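Local coordinates for protein glycerol Dehydrogenase (Unidentified, PDB 5XN8) that probably catalyses the NAD-dependent oxidation of glycerol to dihydroxyacetone, as a zinc-bound member of the iron-containing alcohol dehydrogenase family, at residues A[4-9]-A[189-194]; A[87-92]-A[110-115]; A[161-166]-A[267-272]; A[251-256]-A[277-282]. All coordinates share one frame; numbering follows the deposited sequence.

Contact 1: residues A[4-9]-A[189-194]; sequences VIQSPG and SMAGGQ
Val4 straddles the turn at Ala191-Gly193, one methyl on each part of it. With CG1 anti to the backbone N (chi1 -169°), that branch lies over Ala191, 3.5 Å from Ala191 O and 3.9 Å from the methyl CB of Ala191. CG2 diverges to the next peptide and rests 3.9 Å from Gly193 N. Gly193 has no side chain, and its bare backbone lies directly against this methyl. Two residues on, Gln6 reaches the backbone of Ala191 from further along the strand: its chain is extended beyond CG, and OE1 ends 3.6 Å from Ala191 CA, a van der Waals approach. OE1 is bonded instead to Lys10 NZ of the second subunit. One backbone bond ties strand to loop, Val4 N to Gln194 O at 3.3 Å, fairly straight at 166°. Strand 3-6 also pairs antiparallel with a strand of the second subunit, which carries the sheet across the interface, while the loop 189-194 leads from helix 162-185 to helix 197-223. The chemistry is therefore mostly van der Waals contact of side chains on backbone, with a single long backbone bond, and the amide oxygen of Gln6 is committed to the neighbouring subunit.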
loop_
_atom_site.group_PDB
_atom_site.type_symbol
_atom_site.label_atom_id
_atom_site.label_comp_id
_atom_site.label_asym_id
_atom_site.label_seq_id
_atom_site.Cartn_x
_atom_site.Cartn_y
_atom_site.Cartn_z
ATOM N N VAL A 4 -11.258 -33.616 12.651
ATOM C CA VAL A 4 -10.597 -34.192 13.824
ATOM C C VAL A 4 -9.236 -33.562 14.017
ATOM O O VAL A 4 -8.529 -33.301 13.052
ATOM C CB VAL A 4 -10.444 -35.730 13.731
ATOM C CG1 VAL A 4 -9.995 -36.311 15.074
ATOM C CG2 VAL A 4 -11.760 -36.380 13.298
ATOM N N ILE A 5 -8.898 -33.303 15.278
ATOM C CA ILE A 5 -7.550 -32.894 15.680
ATOM C C ILE A 5 -7.181 -33.703 16.922
ATOM O O ILE A 5 -8.016 -33.894 17.811
ATOM C CB ILE A 5 -7.466 -31.363 15.945
ATOM C CG1 ILE A 5 -6.043 -30.943 16.330
ATOM C CG2 ILE A 5 -8.448 -30.915 17.029
ATOM C CD1 ILE A 5 -5.834 -29.444 16.339
ATOM N N GLN A 6 -5.946 -34.207 16.973
ATOM C CA GLN A 6 -5.446 -34.866 18.182
ATOM C C GLN A 6 -4.153 -34.228 18.654
ATOM O O GLN A 6 -3.491 -33.504 17.912
ATOM C CB GLN A 6 -5.335 -36.392 18.021
ATOM C CG GLN A 6 -4.434 -36.919 16.910
ATOM C CD GLN A 6 -4.494 -38.438 16.818
ATOM O OE1 GLN A 6 -5.526 -39.021 16.431
ATOM N NE2 GLN A 6 -3.407 -39.095 17.204
ATOM N N SER A 7 -3.835 -34.461 19.919
ATOM C CA SER A 7 -2.708 -33.813 20.567
ATOM C C SER A 7 -2.190 -34.664 21.720
ATOM O O SER A 7 -2.950 -35.453 22.292
ATOM C CB SER A 7 -3.140 -32.433 21.088
ATOM O OG SER A 7 -2.039 -31.668 21.571
ATOM N N PRO A 8 -0.891 -34.529 22.058
ATOM C CA PRO A 8 -0.450 -35.056 23.348
ATOM C C PRO A 8 -1.086 -34.250 24.478
ATOM O O PRO A 8 -1.271 -33.041 24.327
ATOM C CB PRO A 8 1.066 -34.818 23.318
ATOM C CG PRO A 8 1.238 -33.669 22.392
ATOM C CD PRO A 8 0.227 -33.921 21.318
ATOM N N GLY A 9 -1.419 -34.914 25.579
ATOM C CA GLY A 9 -2.043 -34.275 26.750
ATOM C C GLY A 9 -1.361 -32.998 27.215
ATOM O O GLY A 9 -2.034 -31.998 27.453
ATOM N N SER A 189 -6.626 -37.152 7.193
ATOM C CA SER A 189 -5.386 -37.219 7.967
ATOM C C SER A 189 -5.365 -38.442 8.878
ATOM O O SER A 189 -6.353 -39.168 8.985
ATOM C CB SER A 189 -5.224 -35.945 8.801
ATOM O OG SER A 189 -6.193 -35.872 9.830
ATOM N N MET A 190 -4.226 -38.653 9.539
ATOM C CA MET A 190 -4.055 -39.743 10.517
ATOM C C MET A 190 -4.983 -39.621 11.715
ATOM O O MET A 190 -5.343 -40.631 12.317
ATOM C CB MET A 190 -2.624 -39.792 11.028
ATOM C CG MET A 190 -1.607 -40.252 9.992
ATOM S SD MET A 190 0.075 -39.943 10.556
ATOM C CE MET A 190 0.085 -40.973 12.037
ATOM N N ALA A 191 -5.336 -38.382 12.069
ATOM C CA ALA A 191 -6.365 -38.107 13.067
ATOM C C ALA A 191 -7.708 -38.747 12.707
ATOM O O ALA A 191 -8.472 -39.107 13.598
ATOM C CB ALA A 191 -6.528 -36.610 13.255
ATOM N N GLY A 192 -7.990 -38.865 11.411
ATOM C CA GLY A 192 -9.084 -39.698 10.899
ATOM C C GLY A 192 -10.157 -38.983 10.094
ATOM O O GLY A 192 -11.059 -39.637 9.571
ATOM N N GLY A 193 -10.071 -37.653 9.986
ATOM C CA GLY A 193 -11.038 -36.868 9.220
ATOM C C GLY A 193 -10.406 -35.735 8.434
ATOM O O GLY A 193 -9.232 -35.765 8.112
ATOM N N GLN A 194 -11.212 -34.729 8.130
ATOM C CA GLN A 194 -10.730 -33.510 7.486
ATOM C C GLN A 194 -9.946 -32.672 8.493
ATOM O O GLN A 194 -9.977 -32.935 9.702
ATOM C CB GLN A 194 -11.895 -32.686 6.926
ATOM C CG GLN A 194 -12.817 -33.408 5.946
ATOM C CD GLN A 194 -12.119 -33.903 4.707
ATOM O OE1 GLN A 194 -11.127 -33.322 4.267
ATOM N NE2 GLN A 194 -12.631 -34.981 4.126
#

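Contact 2: residues A[87-92]-A[110-115]; sequences GVVGVG and PVVVIP
Val89 and Ile114 meet on one face of a parallel sheet, where strands 87-92 and 111-115 are the two strands of a beta-alpha-beta unit joined by helix 94-107. The strands lie side by side, their axes 4.8 Å apart and only 10° from parallel. Ile114 is the side chain to follow. Its CB sits 3.6 Å from Gly90 O, the same oxygen that accepts the isoleucine's backbone N-H. CG1, anti to the carbonyl carbon (chi1 -48°) and beside the backbone N, stays close to that oxygen and begins to lean back along the neighbouring strand. CD1 completes the reach, touching Val89 CG1 at 3.8 Å, so the isoleucine crosses diagonally to a residue that is not its direct pair. That pair is Val91, whose CG1 approaches Ile114 O. Val89 itself lies alongside Val112, both side chains pointing the same way, with CG2 of Val89 4.0 Å from CB of Val112. Phe32 of strand 31-36 and Phe21 add to this apolar face. On the face bearing Val88 and Val113, helix 94-107 covers the sheet through Leu97, Ala100 and Ile103. Gly92 takes backbone angles that suit glycine, and it lies near Thr116 and Asp37, which probably help bind NAD(+). Backbone bonds alternate between the strands: Gly90 N gives its hydrogen to Val112 O, and Gly90 O receives that of Ile114 N at 2.8 Å.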
loop_
_atom_site.group_PDB
_atom_site.type_symbol
_atom_site.label_atom_id
_atom_site.label_comp_id
_atom_site.label_asym_id
_atom_site.label_seq_id
_atom_site.Cartn_x
_atom_site.Cartn_y
_atom_site.Cartn_z
ATOM N N GLY A 87 4.263 -46.383 34.666
ATOM C CA GLY A 87 4.407 -45.553 33.476
ATOM C C GLY A 87 5.686 -45.854 32.722
ATOM O O GLY A 87 6.498 -46.659 33.169
ATOM N N VAL A 88 5.851 -45.203 31.570
ATOM C CA VAL A 88 7.035 -45.352 30.719
ATOM C C VAL A 88 7.603 -43.977 30.371
ATOM O O VAL A 88 6.863 -43.101 29.938
ATOM C CB VAL A 88 6.709 -46.064 29.390
ATOM C CG1 VAL A 88 7.989 -46.623 28.758
ATOM C CG2 VAL A 88 5.693 -47.174 29.590
ATOM N N VAL A 89 8.908 -43.799 30.568
ATOM C CA VAL A 89 9.646 -42.631 30.084
ATOM C C VAL A 89 10.665 -43.085 29.042
ATOM O O VAL A 89 11.414 -44.024 29.275
ATOM C CB VAL A 89 10.398 -41.895 31.224
ATOM C CG1 VAL A 89 11.169 -40.691 30.688
ATOM C CG2 VAL A 89 9.431 -41.479 32.329
ATOM N N GLY A 90 10.671 -42.424 27.889
ATOM C CA GLY A 90 11.722 -42.573 26.886
ATOM C C GLY A 90 12.547 -41.294 26.859
ATOM O O GLY A 90 11.982 -40.200 26.844
ATOM N N VAL A 91 13.873 -41.435 26.877
ATOM C CA VAL A 91 14.808 -40.307 26.761
ATOM C C VAL A 91 15.738 -40.600 25.581
ATOM O O VAL A 91 16.268 -41.702 25.488
ATOM C CB VAL A 91 15.652 -40.131 28.050
ATOM C CG1 VAL A 91 16.320 -38.767 28.085
ATOM C CG2 VAL A 91 14.789 -40.310 29.290
ATOM N N GLY A 92 15.917 -39.632 24.674
ATOM C CA GLY A 92 16.880 -39.782 23.569
ATOM C C GLY A 92 16.305 -39.492 22.194
ATOM O O GLY A 92 15.463 -38.614 22.048
ATOM N N PRO A 110 0.671 -44.779 30.762
ATOM C CA PRO A 110 1.006 -43.434 30.292
ATOM C C PRO A 110 2.459 -43.335 29.820
ATOM O O PRO A 110 3.333 -44.051 30.328
ATOM C CB PRO A 110 0.767 -42.561 31.524
ATOM C CG PRO A 110 0.985 -43.484 32.675
ATOM C CD PRO A 110 0.440 -44.798 32.218
ATOM N N VAL A 111 2.694 -42.446 28.857
ATOM C CA VAL A 111 3.968 -42.321 28.170
ATOM C C VAL A 111 4.484 -40.893 28.315
ATOM O O VAL A 111 3.738 -39.937 28.122
ATOM C CB VAL A 111 3.819 -42.637 26.664
ATOM C CG1 VAL A 111 5.137 -42.415 25.920
ATOM C CG2 VAL A 111 3.304 -44.052 26.461
ATOM N N VAL A 112 5.766 -40.771 28.650
ATOM C CA VAL A 112 6.477 -39.502 28.625
ATOM C C VAL A 112 7.610 -39.658 27.621
ATOM O O VAL A 112 8.357 -40.637 27.685
ATOM C CB VAL A 112 7.078 -39.161 30.008
ATOM C CG1 VAL A 112 7.801 -37.819 29.968
ATOM C CG2 VAL A 112 5.999 -39.176 31.078
ATOM N N VAL A 113 7.739 -38.707 26.701
ATOM C CA VAL A 113 8.850 -38.699 25.741
ATOM C C VAL A 113 9.694 -37.455 25.981
ATOM O O VAL A 113 9.164 -36.356 26.118
ATOM C CB VAL A 113 8.387 -38.800 24.265
ATOM C CG1 VAL A 113 7.879 -40.208 23.965
ATOM C CG2 VAL A 113 7.328 -37.772 23.906
ATOM N N ILE A 114 11.010 -37.644 26.047
ATOM C CA ILE A 114 11.951 -36.567 26.336
ATOM C C ILE A 114 13.017 -36.539 25.234
ATOM O O ILE A 114 14.105 -37.074 25.420
ATOM C CB ILE A 114 12.604 -36.731 27.738
ATOM C CG1 ILE A 114 11.536 -37.027 28.799
ATOM C CG2 ILE A 114 13.400 -35.483 28.116
ATOM C CD1 ILE A 114 12.051 -37.024 30.227
ATOM N N PRO A 115 12.699 -35.912 24.080
ATOM C CA PRO A 115 13.699 -35.763 23.028
ATOM C C PRO A 115 14.882 -34.904 23.464
ATOM O O PRO A 115 14.692 -33.783 23.933
ATOM C CB PRO A 115 12.925 -35.065 21.894
ATOM C CG PRO A 115 11.492 -35.318 22.173
ATOM C CD PRO A 115 11.386 -35.385 23.657
#

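Contact 3: residues A[161-166]-A[267-272]; sequences PVRLLV and HHLYHG. With ZN (zinc ion), chain E.
Arg163 lays its guanidinium flat on the ring of Tyr270, the planes 12° apart and the two centres 3.8 Å from each other. This is a cation-pi stack over the ring face: CZ of Arg163 is displaced toward the phenol end, NE stands 3.4 Å from Tyr270 CE2, and NH1 reaches past the ring to the neighbourhood of Tyr270 OH. At the guanidinium edge, NH2 donates to His268 O at 3.1 Å, the oxygen lying slightly out of the guanidinium plane. A second side chain of the same helix, Leu164, meets the ring obliquely, with CD2 3.6 Å from Tyr270 CE2. The arginine gets there by stretching: CG is anti to the backbone N (chi1 -166°) and the chain stays extended to NE, which spans the gap between helix and loop. Its NE is also salt-bridged to Glu273, whose other oxygen takes the N-H of Tyr270, so one carboxylate fixes both partners of the stack. Tyr270 holds the N-cap position of helix 271-285, and the contact thereby joins the start of helix 162-185 to the start of the helix that brings in the metal ligand His271. NE2 of His271 binds the zinc ion at 2.2 Å, with water 1 at 2.1 Å from the metal; Asp171 and His254 complete the protein ligands. The ring of His271 packs edge-to-face against His257, while its backbone N bonds to a glycerol molecule, probably from the crystallisation liquor.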
loop_
_atom_site.group_PDB
_atom_site.type_symbol
_atom_site.label_atom_id
_atom_site.label_comp_id
_atom_site.label_asym_id
_atom_site.label_seq_id
_atom_site.Cartn_x
_atom_site.Cartn_y
_atom_site.Cartn_z
ATOM N N PRO A 161 24.524 -31.526 18.044
ATOM C CA PRO A 161 25.092 -31.056 16.775
ATOM C C PRO A 161 24.106 -30.232 15.948
ATOM O O PRO A 161 22.936 -30.616 15.805
ATOM C CB PRO A 161 25.451 -32.354 16.048
ATOM C CG PRO A 161 25.750 -33.318 17.145
ATOM C CD PRO A 161 24.810 -32.959 18.267
ATOM N N VAL A 162 24.588 -29.103 15.424
ATOM C CA VAL A 162 23.733 -28.132 14.723
ATOM C C VAL A 162 22.973 -28.758 13.560
ATOM O O VAL A 162 21.819 -28.404 13.319
ATOM C CB VAL A 162 24.521 -26.885 14.242
ATOM C CG1 VAL A 162 25.550 -27.187 13.150
ATOM C CG2 VAL A 162 23.569 -25.762 13.812
ATOM N N ARG A 163 23.629 -29.676 12.860
ATOM C CA ARG A 163 23.045 -30.407 11.723
ATOM C C ARG A 163 21.692 -31.059 12.030
ATOM O O ARG A 163 20.806 -31.106 11.165
ATOM C CB ARG A 163 24.027 -31.476 11.213
ATOM C CG ARG A 163 23.670 -32.063 9.852
ATOM C CD ARG A 163 24.500 -33.297 9.510
ATOM N NE ARG A 163 23.831 -34.079 8.471
ATOM C CZ ARG A 163 24.241 -35.248 7.986
ATOM N NH1 ARG A 163 25.363 -35.823 8.431
ATOM N NH2 ARG A 163 23.516 -35.848 7.040
ATOM N N LEU A 164 21.538 -31.574 13.245
ATOM C CA LEU A 164 20.285 -32.205 13.662
ATOM C C LEU A 164 19.130 -31.200 13.774
ATOM O O LEU A 164 18.024 -31.480 13.325
ATOM C CB LEU A 164 20.482 -32.974 14.968
ATOM C CG LEU A 164 21.375 -34.214 14.818
ATOM C CD1 LEU A 164 22.057 -34.569 16.135
ATOM C CD2 LEU A 164 20.579 -35.398 14.276
ATOM N N LEU A 165 19.395 -30.036 14.353
ATOM C CA LEU A 165 18.393 -28.959 14.420
ATOM C C LEU A 165 17.993 -28.449 13.028
ATOM O O LEU A 165 16.821 -28.129 12.797
ATOM C CB LEU A 165 18.920 -27.789 15.250
ATOM C CG LEU A 165 17.928 -26.642 15.469
ATOM C CD1 LEU A 165 16.846 -27.032 16.470
ATOM C CD2 LEU A 165 18.652 -25.390 15.916
ATOM N N VAL A 166 18.967 -28.366 12.122
ATOM C CA VAL A 166 18.723 -27.980 10.724
ATOM C C VAL A 166 17.890 -29.029 9.991
ATOM O O VAL A 166 16.990 -28.675 9.227
ATOM C CB VAL A 166 20.046 -27.700 9.960
ATOM C CG1 VAL A 166 19.812 -27.503 8.464
ATOM C CG2 VAL A 166 20.736 -26.483 10.546
ATOM N N HIS A 267 21.389 -42.743 1.949
ATOM C CA HIS A 267 21.306 -43.287 3.318
ATOM C C HIS A 267 22.124 -42.490 4.347
ATOM O O HIS A 267 21.824 -42.543 5.538
ATOM C CB HIS A 267 21.695 -44.771 3.356
ATOM C CG HIS A 267 20.659 -45.695 2.779
ATOM N ND1 HIS A 267 20.958 -46.976 2.367
ATOM C CD2 HIS A 267 19.336 -45.526 2.540
ATOM C CE1 HIS A 267 19.863 -47.558 1.911
ATOM N NE2 HIS A 267 18.866 -46.698 2.000
ATOM N N HIS A 268 23.136 -41.744 3.895
ATOM C CA HIS A 268 23.865 -40.826 4.787
ATOM C C HIS A 268 23.074 -39.558 5.204
ATOM O O HIS A 268 23.466 -38.869 6.151
ATOM C CB HIS A 268 25.241 -40.464 4.200
ATOM C CG HIS A 268 25.206 -39.444 3.102
ATOM N ND1 HIS A 268 24.639 -39.693 1.872
ATOM C CD2 HIS A 268 25.717 -38.190 3.033
ATOM C CE1 HIS A 268 24.785 -38.629 1.097
ATOM N NE2 HIS A 268 25.437 -37.703 1.779
ATOM N N LEU A 269 21.976 -39.258 4.511
ATOM C CA LEU A 269 21.159 -38.083 4.817
ATOM C C LEU A 269 20.109 -38.373 5.870
ATOM O O LEU A 269 19.538 -39.456 5.898
ATOM C CB LEU A 269 20.433 -37.581 3.567
ATOM C CG LEU A 269 21.234 -36.991 2.420
ATOM C CD1 LEU A 269 20.261 -36.493 1.357
ATOM C CD2 LEU A 269 22.134 -35.861 2.899
ATOM N N TYR A 270 19.835 -37.379 6.711
ATOM C CA TYR A 270 18.806 -37.516 7.738
ATOM C C TYR A 270 17.416 -37.312 7.141
ATOM O O TYR A 270 17.263 -36.702 6.088
ATOM C CB TYR A 270 19.031 -36.531 8.887
ATOM C CG TYR A 270 20.364 -36.601 9.614
ATOM C CD1 TYR A 270 21.150 -37.763 9.640
ATOM C CD2 TYR A 270 20.828 -35.489 10.321
ATOM C CE1 TYR A 270 22.364 -37.788 10.323
ATOM C CE2 TYR A 270 22.030 -35.510 11.006
ATOM C CZ TYR A 270 22.795 -36.659 11.006
ATOM O OH TYR A 270 23.996 -36.649 11.692
ATOM N N HIS A 271 16.417 -37.813 7.849
ATOM C CA HIS A 271 15.001 -37.747 7.457
ATOM C C HIS A 271 14.569 -36.380 6.913
ATOM O O HIS A 271 14.034 -36.278 5.799
ATOM C CB HIS A 271 14.139 -38.123 8.675
ATOM C CG HIS A 271 12.665 -38.091 8.426
ATOM N ND1 HIS A 271 12.010 -39.032 7.661
ATOM C CD2 HIS A 271 11.711 -37.234 8.862
ATOM C CE1 HIS A 271 10.719 -38.750 7.629
ATOM N NE2 HIS A 271 10.511 -37.662 8.349
ATOM N N GLY A 272 14.815 -35.335 7.692
ATOM C CA GLY A 272 14.347 -34.004 7.353
ATOM C C GLY A 272 15.064 -33.311 6.211
ATOM O O GLY A 272 14.486 -32.464 5.536
HETATM ZN ZN ZN E . 8.891 -36.152 8.625
HETATM O O HOH W 1 7.776 -37.978 8.710
#

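Contact 4: residues A[251-256]-A[277-282]; sequences AAAHAI and FGTLAQ. With ZN (zinc ion), chain E.
Two helices of the metal site, 252-260 with the zinc ligand His254 and 271-285 with the ligand His271, pack closely here at Ala253 and Gly278, with Gln282 and Ile256 also taking part. Gly278, lacking a side chain, lets the backbones come to 4.3 Å between Ala253 CA and Gly278 CA, and Ala253 CA makes a CH...O contact of 3.5 Å with Gly278 O. Methyl CB of Ala253 fits beside the backbone, 3.7 Å from Thr279 N. Gln282 comes across with its chain extended, CG anti to the backbone N (chi1 -178°), and lays CG and CD along the CB of Ala252. Its OE1 then accepts the N-H of Ala253 at 3.1 Å, the donor N lying in the plane of the glutamine's carbonyl, so a side chain of one helix serves a backbone N-H in the first turn of the other. NE2 of Gln282 is bonded to Gln286. Further along, Ile256 sends CD1 onto Ala281 CB at 3.5 Å. His254 points away from this seam and binds the zinc ion through NE2 at 2.2 Å; its ND1 is hydrogen-bonded to Glu178 OE1, a second-shell residue that helps fix the ring. The segments cross at 127°, with an axis separation of 7.6 Å. Helix 162-185 flanks the pair through Ser174 and Glu178, and helix 345-363 packs Ile352 onto Ile256, Phe277 and Ala281.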
loop_
_atom_site.group_PDB
_atom_site.type_symbol
_atom_site.label_atom_id
_atom_site.label_comp_id
_atom_site.label_asym_id
_atom_site.label_seq_id
_atom_site.Cartn_x
_atom_site.Cartn_y
_atom_site.Cartn_z
ATOM N N ALA A 251 1.624 -35.305 2.337
ATOM C CA ALA A 251 1.311 -35.321 0.908
ATOM C C ALA A 251 2.564 -35.652 0.076
ATOM O O ALA A 251 3.214 -36.652 0.377
ATOM C CB ALA A 251 0.627 -34.018 0.490
ATOM N N ALA A 252 2.924 -34.855 -0.934
ATOM C CA ALA A 252 3.980 -35.241 -1.884
ATOM C C ALA A 252 5.359 -35.351 -1.258
ATOM O O ALA A 252 6.059 -36.354 -1.461
ATOM C CB ALA A 252 4.037 -34.265 -3.039
ATOM N N ALA A 253 5.747 -34.326 -0.501
ATOM C CA ALA A 253 7.098 -34.225 0.066
ATOM C C ALA A 253 7.590 -35.478 0.803
ATOM O O ALA A 253 8.738 -35.904 0.618
ATOM C CB ALA A 253 7.196 -33.018 0.983
ATOM N N HIS A 254 6.726 -36.042 1.632
ATOM C CA HIS A 254 7.050 -37.240 2.441
ATOM C C HIS A 254 6.971 -38.539 1.636
ATOM O O HIS A 254 7.714 -39.481 1.905
ATOM C CB HIS A 254 6.143 -37.281 3.675
ATOM C CG HIS A 254 6.742 -36.626 4.878
ATOM N ND1 HIS A 254 6.639 -35.273 5.140
ATOM C CD2 HIS A 254 7.402 -37.159 5.924
ATOM C CE1 HIS A 254 7.275 -35.000 6.263
ATOM N NE2 HIS A 254 7.730 -36.126 6.776
ATOM N N ALA A 255 6.075 -38.599 0.662
ATOM C CA ALA A 255 6.074 -39.692 -0.316
ATOM C C ALA A 255 7.374 -39.733 -1.119
ATOM O O ALA A 255 7.912 -40.815 -1.357
ATOM C CB ALA A 255 4.885 -39.581 -1.250
ATOM N N ILE A 256 7.874 -38.566 -1.539
ATOM C CA ILE A 256 9.134 -38.488 -2.302
ATOM C C ILE A 256 10.313 -38.880 -1.407
ATOM O O ILE A 256 11.199 -39.608 -1.857
ATOM C CB ILE A 256 9.371 -37.095 -2.967
ATOM C CG1 ILE A 256 8.346 -36.861 -4.084
ATOM C CG2 ILE A 256 10.799 -36.960 -3.506
ATOM C CD1 ILE A 256 8.350 -35.459 -4.642
ATOM N N PHE A 277 14.274 -31.322 0.344
ATOM C CA PHE A 277 14.311 -31.449 -1.108
ATOM C C PHE A 277 12.968 -31.901 -1.664
ATOM O O PHE A 277 12.520 -31.390 -2.690
ATOM C CB PHE A 277 15.411 -32.409 -1.569
ATOM C CG PHE A 277 15.498 -32.535 -3.069
ATOM C CD1 PHE A 277 16.058 -31.518 -3.824
ATOM C CD2 PHE A 277 14.981 -33.642 -3.721
ATOM C CE1 PHE A 277 16.115 -31.605 -5.212
ATOM C CE2 PHE A 277 15.031 -33.743 -5.107
ATOM C CZ PHE A 277 15.610 -32.726 -5.852
ATOM N N GLY A 278 12.341 -32.866 -0.997
ATOM C CA GLY A 278 11.007 -33.327 -1.364
ATOM C C GLY A 278 9.943 -32.242 -1.370
ATOM O O GLY A 278 9.030 -32.289 -2.187
ATOM N N THR A 279 10.067 -31.279 -0.460
ATOM C CA THR A 279 9.212 -30.091 -0.446
ATOM C C THR A 279 9.415 -29.241 -1.689
ATOM O O THR A 279 8.450 -28.728 -2.266
ATOM C CB THR A 279 9.486 -29.227 0.798
ATOM O OG1 THR A 279 9.284 -30.021 1.967
ATOM C CG2 THR A 279 8.552 -28.018 0.863
ATOM N N LEU A 280 10.671 -29.084 -2.083
ATOM C CA LEU A 280 11.019 -28.354 -3.298
ATOM C C LEU A 280 10.463 -29.018 -4.542
ATOM O O LEU A 280 9.982 -28.338 -5.454
ATOM C CB LEU A 280 12.542 -28.162 -3.410
ATOM C CG LEU A 280 12.977 -26.739 -3.039
ATOM C CD1 LEU A 280 14.403 -26.720 -2.469
ATOM C CD2 LEU A 280 12.786 -25.808 -4.238
ATOM N N ALA A 281 10.516 -30.348 -4.565
ATOM C CA ALA A 281 9.882 -31.126 -5.626
ATOM C C ALA A 281 8.362 -30.939 -5.630
ATOM O O ALA A 281 7.761 -30.860 -6.695
ATOM C CB ALA A 281 10.240 -32.597 -5.483
ATOM N N GLN A 282 7.746 -30.878 -4.450
ATOM C CA GLN A 282 6.301 -30.629 -4.347
ATOM C C GLN A 282 5.898 -29.250 -4.879
ATOM O O GLN A 282 4.839 -29.125 -5.486
ATOM C CB GLN A 282 5.793 -30.813 -2.911
ATOM C CG GLN A 282 4.279 -30.614 -2.776
ATOM C CD GLN A 282 3.768 -30.772 -1.368
ATOM O OE1 GLN A 282 4.124 -31.704 -0.659
ATOM N NE2 GLN A 282 2.905 -29.867 -0.961
HETATM ZN ZN ZN E . 8.891 -36.152 8.625
HETATM O O HOH W 1 7.776 -37.978 8.710
#

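Contacts 3 and 4 share the zinc ion, water 1 and helix 271-285: their centres are about 17 Å apart, yet His271 NE2 and His254 NE2 approach to 3.5 Å at the metal. Together with Asp171 they supply its protein ligands. Contact 2 lies in the sheet whose end probably helps bind NAD(+); its centre is about 30 Å from that of contact 4 and on the opposite side of the chain's centre. Contact 1, at the subunit interface, is about 21 Å from contact 2 between centres, and its Met190 side chain comes about 10 Å from the zinc ion and about 4 Å from the side chain of Leu127, a probable NAD(+) residue.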